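Long-range contact in putative serine phosphatase (PDB 6K4E), which probably removes phosphate from phosphorylated serine or threonine residues as a magnesium-dependent PP2C phosphatase of the SiaABC pathway controlling biofilm formation: residues B[103-114]-B[170-181]. Numbering follows the deposited sequence.
Sequences ADGYLIGVVDCA and NMDAGLVWVDRR. With MG (magnesium ion), chain G; MG (magnesium ion), chain F.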
ATOM      1  N   ALA B 103       9.748  23.936 -10.456  1.00 50.12           N
ATOM      2  CA  ALA B 103       9.772  25.185 -11.220  1.00 50.63           C
ATOM      3  C   ALA B 103      10.702  25.088 -12.452  1.00 54.41           C
ATOM      4  O   ALA B 103      10.377  25.617 -13.522  1.00 53.37           O
ATOM      5  CB  ALA B 103      10.222  26.325 -10.318  1.00 52.87           C
ATOM      6  N   ASP B 104      11.830  24.368 -12.289  1.00 50.52           N
ATOM      7  CA  ASP B 104      12.904  24.200 -13.259  1.00 50.93           C
ATOM      8  C   ASP B 104      12.799  22.953 -14.155  1.00 53.31           C
ATOM      9  O   ASP B 104      13.603  22.808 -15.067  1.00 52.25           O
ATOM     10  CB  ASP B 104      14.258  24.227 -12.530  1.00 54.18           C
ATOM     11  CG  ASP B 104      14.478  23.108 -11.537  1.00 67.47           C
ATOM     12  OD1 ASP B 104      13.512  22.753 -10.811  1.00 68.33           O
ATOM     13  OD2 ASP B 104      15.629  22.631 -11.430  1.00 75.48           O
ATOM     14  N   GLY B 105      11.810  22.095 -13.901  1.00 48.78           N
ATOM     15  CA  GLY B 105      11.580  20.878 -14.658  1.00 46.35           C
ATOM     16  C   GLY B 105      10.641  19.924 -13.957  1.00 50.63           C
ATOM     17  O   GLY B 105       9.867  20.339 -13.100  1.00 51.38           O
ATOM     18  N   TYR B 106      10.686  18.627 -14.303  1.00 44.78           N
ATOM     19  CA  TYR B 106       9.786  17.677 -13.651  1.00 41.62           C
ATOM     20  C   TYR B 106      10.342  16.298 -13.566  1.00 44.11           C
ATOM     21  O   TYR B 106      11.181  15.884 -14.400  1.00 42.95           O
ATOM     22  CB  TYR B 106       8.394  17.653 -14.330  1.00 41.16           C
ATOM     23  CG  TYR B 106       8.425  17.401 -15.820  1.00 39.53           C
ATOM     24  CD1 TYR B 106       8.315  16.115 -16.333  1.00 39.46           C
ATOM     25  CD2 TYR B 106       8.511  18.460 -16.723  1.00 40.58           C
ATOM     26  CE1 TYR B 106       8.328  15.884 -17.714  1.00 36.64           C
ATOM     27  CE2 TYR B 106       8.558  18.239 -18.096  1.00 39.75           C
ATOM     28  CZ  TYR B 106       8.437  16.952 -18.587  1.00 44.82           C
ATOM     29  OH  TYR B 106       8.478  16.746 -19.952  1.00 45.32           O
ATOM     30  N   LEU B 107       9.804  15.552 -12.593  1.00 38.72           N
ATOM     31  CA  LEU B 107      10.131  14.154 -12.393  1.00 37.13           C
ATOM     32  C   LEU B 107       8.973  13.366 -12.928  1.00 39.58           C
ATOM     33  O   LEU B 107       7.844  13.661 -12.606  1.00 39.05           O
ATOM     34  CB  LEU B 107      10.359  13.835 -10.913  1.00 36.82           C
ATOM     35  CG  LEU B 107      10.641  12.361 -10.580  1.00 40.82           C
ATOM     36  CD1 LEU B 107      12.079  11.932 -11.006  1.00 40.35           C
ATOM     37  CD2 LEU B 107      10.444  12.124  -9.140  1.00 41.71           C
ATOM     38  N   ILE B 108       9.254  12.359 -13.755  1.00 37.88           N
ATOM     39  CA  ILE B 108       8.222  11.514 -14.359  1.00 35.04           C
ATOM     40  C   ILE B 108       8.718  10.059 -14.404  1.00 40.80           C
ATOM     41  O   ILE B 108       9.886   9.811 -14.689  1.00 42.88           O
ATOM     42  CB  ILE B 108       7.813  12.119 -15.704  1.00 36.00           C
ATOM     43  CG1 ILE B 108       6.514  11.503 -16.244  1.00 36.08           C
ATOM     44  CG2 ILE B 108       8.962  12.081 -16.736  1.00 35.14           C
ATOM     45  CD1 ILE B 108       5.786  12.354 -17.468  1.00 33.88           C
ATOM     46  N   GLY B 109       7.850   9.112 -14.117  1.00 36.81           N
ATOM     47  CA  GLY B 109       8.263   7.714 -14.126  1.00 37.34           C
ATOM     48  C   GLY B 109       7.159   6.682 -14.170  1.00 41.98           C
ATOM     49  O   GLY B 109       5.988   7.021 -14.043  1.00 43.03           O
ATOM     50  N   VAL B 110       7.528   5.420 -14.400  1.00 37.31           N
ATOM     51  CA  VAL B 110       6.618   4.266 -14.456  1.00 36.03           C
ATOM     52  C   VAL B 110       7.202   3.193 -13.567  1.00 40.25           C
ATOM     53  O   VAL B 110       8.425   3.119 -13.401  1.00 39.98           O
ATOM     54  CB  VAL B 110       6.347   3.703 -15.882  1.00 39.37           C
ATOM     55  CG1 VAL B 110       5.572   4.690 -16.749  1.00 37.87           C
ATOM     56  CG2 VAL B 110       7.636   3.214 -16.566  1.00 39.22           C
ATOM     57  N   VAL B 111       6.341   2.359 -12.986  1.00 38.70           N
ATOM     58  CA  VAL B 111       6.780   1.304 -12.065  1.00 38.54           C
ATOM     59  C   VAL B 111       5.956   0.067 -12.367  1.00 41.85           C
ATOM     60  O   VAL B 111       4.756   0.181 -12.569  1.00 41.34           O
ATOM     61  CB  VAL B 111       6.644   1.706 -10.545  1.00 40.23           C
ATOM     62  CG1 VAL B 111       7.166   0.604  -9.643  1.00 40.13           C
ATOM     63  CG2 VAL B 111       7.354   3.020 -10.218  1.00 39.80           C
ATOM     64  N   ASP B 112       6.593  -1.109 -12.380  1.00 36.92           N
ATOM     65  CA  ASP B 112       5.903  -2.388 -12.562  1.00 35.11           C
ATOM     66  C   ASP B 112       6.324  -3.194 -11.356  1.00 40.65           C
ATOM     67  O   ASP B 112       7.492  -3.593 -11.276  1.00 40.58           O
ATOM     68  CB  ASP B 112       6.341  -3.084 -13.883  1.00 36.07           C
ATOM     69  CG  ASP B 112       5.679  -4.436 -14.164  1.00 40.74           C
ATOM     70  OD1 ASP B 112       4.954  -4.938 -13.278  1.00 41.00           O
ATOM     71  OD2 ASP B 112       5.831  -4.960 -15.310  1.00 43.56           O
ATOM     72  N   CYS B 113       5.404  -3.331 -10.361  1.00 37.65           N
ATOM     73  CA  CYS B 113       5.617  -4.091  -9.129  1.00 39.15           C
ATOM     74  C   CYS B 113       5.412  -5.563  -9.406  1.00 42.27           C
ATOM     75  O   CYS B 113       4.605  -5.894 -10.262  1.00 41.28           O
ATOM     76  CB  CYS B 113       4.659  -3.623  -8.037  1.00 40.27           C
ATOM     77  SG  CYS B 113       4.851  -1.894  -7.565  1.00 44.43           S
ATOM     78  N   ALA B 114       6.036  -6.440  -8.610  1.00 40.38           N
ATOM     79  CA  ALA B 114       5.881  -7.892  -8.731  1.00 40.79           C
ATOM     80  C   ALA B 114       4.407  -8.273  -8.736  1.00 45.88           C
ATOM     81  O   ALA B 114       3.639  -7.782  -7.912  1.00 50.01           O
ATOM     82  CB  ALA B 114       6.597  -8.588  -7.601  1.00 42.14           C
ATOM     83  N   ASN B 170      10.185  -7.715  -5.763  1.00 56.78           N
ATOM     84  CA  ASN B 170      10.983  -6.894  -6.653  1.00 55.90           C
ATOM     85  C   ASN B 170      10.082  -6.052  -7.599  1.00 59.95           C
ATOM     86  O   ASN B 170       8.887  -6.330  -7.755  1.00 59.75           O
ATOM     87  CB  ASN B 170      11.994  -7.746  -7.410  1.00 56.75           C
ATOM     88  CG  ASN B 170      11.418  -8.780  -8.352  1.00 90.41           C
ATOM     89  OD1 ASN B 170      10.289  -9.259  -8.200  1.00 83.83           O
ATOM     90  ND2 ASN B 170      12.204  -9.178  -9.337  1.00 85.14           N
ATOM     91  N   MET B 171      10.640  -4.974  -8.143  1.00 54.24           N
ATOM     92  CA  MET B 171       9.915  -4.079  -9.030  1.00 51.83           C
ATOM     93  C   MET B 171      10.799  -3.438 -10.060  1.00 50.40           C
ATOM     94  O   MET B 171      11.981  -3.198  -9.816  1.00 47.57           O
ATOM     95  CB  MET B 171       9.113  -3.023  -8.252  1.00 54.30           C
ATOM     96  CG  MET B 171       9.953  -2.025  -7.484  1.00 59.25           C
ATOM     97  SD  MET B 171       9.005  -0.825  -6.519  1.00 64.00           S
ATOM     98  CE  MET B 171       8.155  -1.924  -5.468  1.00 62.03           C
ATOM     99  N   ASP B 172      10.219  -3.200 -11.232  1.00 45.45           N
ATOM    100  CA  ASP B 172      10.873  -2.511 -12.322  1.00 44.82           C
ATOM    101  C   ASP B 172      10.437  -1.070 -12.213  1.00 47.52           C
ATOM    102  O   ASP B 172       9.331  -0.819 -11.758  1.00 48.71           O
ATOM    103  CB  ASP B 172      10.406  -3.081 -13.664  1.00 46.28           C
ATOM    104  CG  ASP B 172      10.655  -4.564 -13.847  1.00 55.27           C
ATOM    105  OD1 ASP B 172      11.522  -5.112 -13.121  1.00 53.32           O
ATOM    106  OD2 ASP B 172      10.037  -5.163 -14.783  1.00 64.92           O
ATOM    107  N   ALA B 173      11.301  -0.131 -12.594  1.00 42.30           N
ATOM    108  CA  ALA B 173      11.015   1.301 -12.610  1.00 40.72           C
ATOM    109  C   ALA B 173      11.919   2.050 -13.553  1.00 43.14           C
ATOM    110  O   ALA B 173      13.070   1.679 -13.739  1.00 43.62           O
ATOM    111  CB  ALA B 173      11.082   1.912 -11.213  1.00 41.12           C
ATOM    112  N   GLY B 174      11.355   3.056 -14.193  1.00 38.39           N
ATOM    113  CA  GLY B 174      12.068   3.953 -15.085  1.00 38.63           C
ATOM    114  C   GLY B 174      11.711   5.336 -14.599  1.00 44.38           C
ATOM    115  O   GLY B 174      10.529   5.670 -14.560  1.00 43.21           O
ATOM    116  N   LEU B 175      12.700   6.097 -14.139  1.00 42.63           N
ATOM    117  CA  LEU B 175      12.509   7.444 -13.606  1.00 43.92           C
ATOM    118  C   LEU B 175      13.309   8.437 -14.386  1.00 46.02           C
ATOM    119  O   LEU B 175      14.488   8.218 -14.619  1.00 46.87           O
ATOM    120  CB  LEU B 175      12.980   7.519 -12.152  1.00 45.79           C
ATOM    121  CG  LEU B 175      11.985   7.238 -11.071  1.00 52.41           C
ATOM    122  CD1 LEU B 175      12.663   7.329  -9.770  1.00 54.05           C
ATOM    123  CD2 LEU B 175      10.846   8.255 -11.084  1.00 56.73           C
ATOM    124  N   VAL B 176      12.699   9.568 -14.719  1.00 41.68           N
ATOM    125  CA  VAL B 176      13.348  10.611 -15.501  1.00 40.47           C
ATOM    126  C   VAL B 176      13.219  11.989 -14.843  1.00 45.53           C
ATOM    127  O   VAL B 176      12.108  12.419 -14.536  1.00 45.87           O
ATOM    128  CB  VAL B 176      12.754  10.622 -16.940  1.00 41.98           C
ATOM    129  CG1 VAL B 176      13.290  11.782 -17.763  1.00 41.82           C
ATOM    130  CG2 VAL B 176      12.983   9.295 -17.674  1.00 41.05           C
ATOM    131  N   TRP B 177      14.339  12.707 -14.704  1.00 41.83           N
ATOM    132  CA  TRP B 177      14.293  14.100 -14.286  1.00 42.53           C
ATOM    133  C   TRP B 177      14.506  14.930 -15.576  1.00 44.98           C
ATOM    134  O   TRP B 177      15.574  14.855 -16.184  1.00 43.20           O
ATOM    135  CB  TRP B 177      15.344  14.452 -13.197  1.00 42.51           C
ATOM    136  CG  TRP B 177      15.580  15.931 -13.088  1.00 44.40           C
ATOM    137  CD1 TRP B 177      16.678  16.608 -13.518  1.00 48.34           C
ATOM    138  CD2 TRP B 177      14.655  16.924 -12.614  1.00 44.56           C
ATOM    139  NE1 TRP B 177      16.522  17.955 -13.286  1.00 48.83           N
ATOM    140  CE2 TRP B 177      15.277  18.182 -12.769  1.00 49.32           C
ATOM    141  CE3 TRP B 177      13.385  16.872 -12.011  1.00 45.62           C
ATOM    142  CZ2 TRP B 177      14.646  19.381 -12.410  1.00 48.95           C
ATOM    143  CZ3 TRP B 177      12.777  18.056 -11.629  1.00 47.36           C
ATOM    144  CH2 TRP B 177      13.402  19.293 -11.837  1.00 48.82           C
ATOM    145  N   VAL B 178      13.463  15.650 -16.018  1.00 41.30           N
ATOM    146  CA  VAL B 178      13.500  16.521 -17.199  1.00 40.23           C
ATOM    147  C   VAL B 178      13.871  17.899 -16.708  1.00 44.88           C
ATOM    148  O   VAL B 178      13.050  18.560 -16.085  1.00 45.04           O
ATOM    149  CB  VAL B 178      12.148  16.548 -17.963  1.00 42.31           C
ATOM    150  CG1 VAL B 178      12.178  17.522 -19.151  1.00 41.33           C
ATOM    151  CG2 VAL B 178      11.756  15.152 -18.413  1.00 41.19           C
ATOM    152  N   ASP B 179      15.116  18.300 -16.903  1.00 42.44           N
ATOM    153  CA  ASP B 179      15.566  19.611 -16.451  1.00 43.16           C
ATOM    154  C   ASP B 179      15.393  20.603 -17.607  1.00 47.84           C
ATOM    155  O   ASP B 179      16.280  20.754 -18.426  1.00 47.51           O
ATOM    156  CB  ASP B 179      17.020  19.518 -15.955  1.00 44.58           C
ATOM    157  CG  ASP B 179      17.523  20.708 -15.191  1.00 47.56           C
ATOM    158  OD1 ASP B 179      17.088  21.848 -15.502  1.00 46.46           O
ATOM    159  OD2 ASP B 179      18.427  20.527 -14.359  1.00 52.69           O
ATOM    160  N   ARG B 180      14.237  21.260 -17.681  1.00 47.57           N
ATOM    161  CA  ARG B 180      13.921  22.210 -18.755  1.00 48.34           C
ATOM    162  C   ARG B 180      14.867  23.419 -18.789  1.00 52.69           C
ATOM    163  O   ARG B 180      15.350  23.779 -19.865  1.00 53.94           O
ATOM    164  CB  ARG B 180      12.443  22.633 -18.684  1.00 51.06           C
ATOM    165  CG  ARG B 180      11.458  21.471 -18.956  1.00 59.94           C
ATOM    166  CD  ARG B 180      10.140  21.607 -18.215  1.00 79.76           C
ATOM    167  NE  ARG B 180       9.315  22.687 -18.759  1.00101.13           N
ATOM    168  CZ  ARG B 180       9.128  23.866 -18.172  1.00120.53           C
ATOM    169  NH1 ARG B 180       9.688  24.127 -16.993  1.00107.86           N
ATOM    170  NH2 ARG B 180       8.373  24.791 -18.751  1.00108.01           N
ATOM    171  N   ARG B 181      15.193  23.976 -17.610  1.00 48.23           N
ATOM    172  CA  ARG B 181      16.080  25.126 -17.390  1.00 48.92           C
ATOM    173  C   ARG B 181      17.522  24.889 -17.936  1.00 53.06           C
ATOM    174  O   ARG B 181      18.097  25.769 -18.571  1.00 52.34           O
ATOM    175  CB  ARG B 181      16.128  25.422 -15.878  1.00 48.62           C
ATOM    176  CG  ARG B 181      16.793  26.737 -15.507  1.00 63.66           C
ATOM    177  CD  ARG B 181      17.005  26.911 -14.011  1.00 72.38           C
ATOM    178  NE  ARG B 181      17.990  25.965 -13.468  1.00 85.13           N
ATOM    179  CZ  ARG B 181      19.288  26.217 -13.300  1.00 96.09           C
ATOM    180  NH1 ARG B 181      19.793  27.403 -13.624  1.00 72.88           N
ATOM    181  NH2 ARG B 181      20.091  25.284 -12.804  1.00 84.37           N
TER
HETATM  182 MG    MG G 702       3.732  -6.602 -12.402  1.00 31.62          MG
HETATM  183 MG    MG F 701       4.538  -6.388 -16.236  1.00 49.73          MG
HETATM  184  O   HOH W   1       7.899  -3.589 -16.732  1.00 30.58           O
HETATM  185  O   HOH W   2       3.368  -4.499 -16.734  1.00 34.46           O
HETATM  186  O   HOH W   3       3.438  -7.137 -14.600  1.00 35.59           O
HETATM  187  O   HOH W   4       5.814  -7.898 -15.640  1.00 30.15           O
HETATM  188  O   HOH W   5       2.186  -5.260 -13.137  1.00 37.23           O
HETATM  189  O   HOH W   6       5.569  -7.472 -12.695  1.00 36.07           O
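Strands 105-113 and 171-179 run antiparallel at 176°, and the hydrogen-bonded pairs Tyr-106/Val-178, Ile-108/Val-176, Val-110/Gly-174 and Asp-112/Asp-172 join their backbones. They are neighbours within one of the two sheets of the PP2C beta-sandwich. Tyr-106, Ile-108 and Val-178 face the other sheet, where they meet Phe-298. Val-178 CB sits over the centre of the Tyr-106 ring in a CH-pi contact, 3.9 Å from the centroid. Arg-180 CD reaches the edge of the same ring, 3.7 Å from Tyr-106 CE2.

The opposite face carries Leu-107, Val-111, Leu-175 and Met-171, which pack against helices 117-138 and 143-157. Leu-107 CD1 touches Leu-175 CD2 at 3.9 Å. Met-171 bends at chi3 (60°), which brings its CE to Cys-113 SG. The Trp-177 ring meets the backbone of Gly-105 and Tyr-106 obliquely, with CH2 3.5 Å from Gly-105 C. The Asp-104 carboxylate lies at the ring edge, its plane turned 47° from the ring, and forms a salt bridge with Arg-141.

The C-terminal end of strand 105-113 and the start of strand 171-179 lie at the metal centre. The Asp-112 carboxylate bridges two magnesium ions. OD1 and Cys-113 O bind one ion, with Gly-115; OD2 binds the other, with Asp-238 and Asp-291. Asp-172 joins the centre through a shared water, which donates to Asp-112 OD2 at 2.9 Å and to Asp-172 OD2 at 3.3 Å.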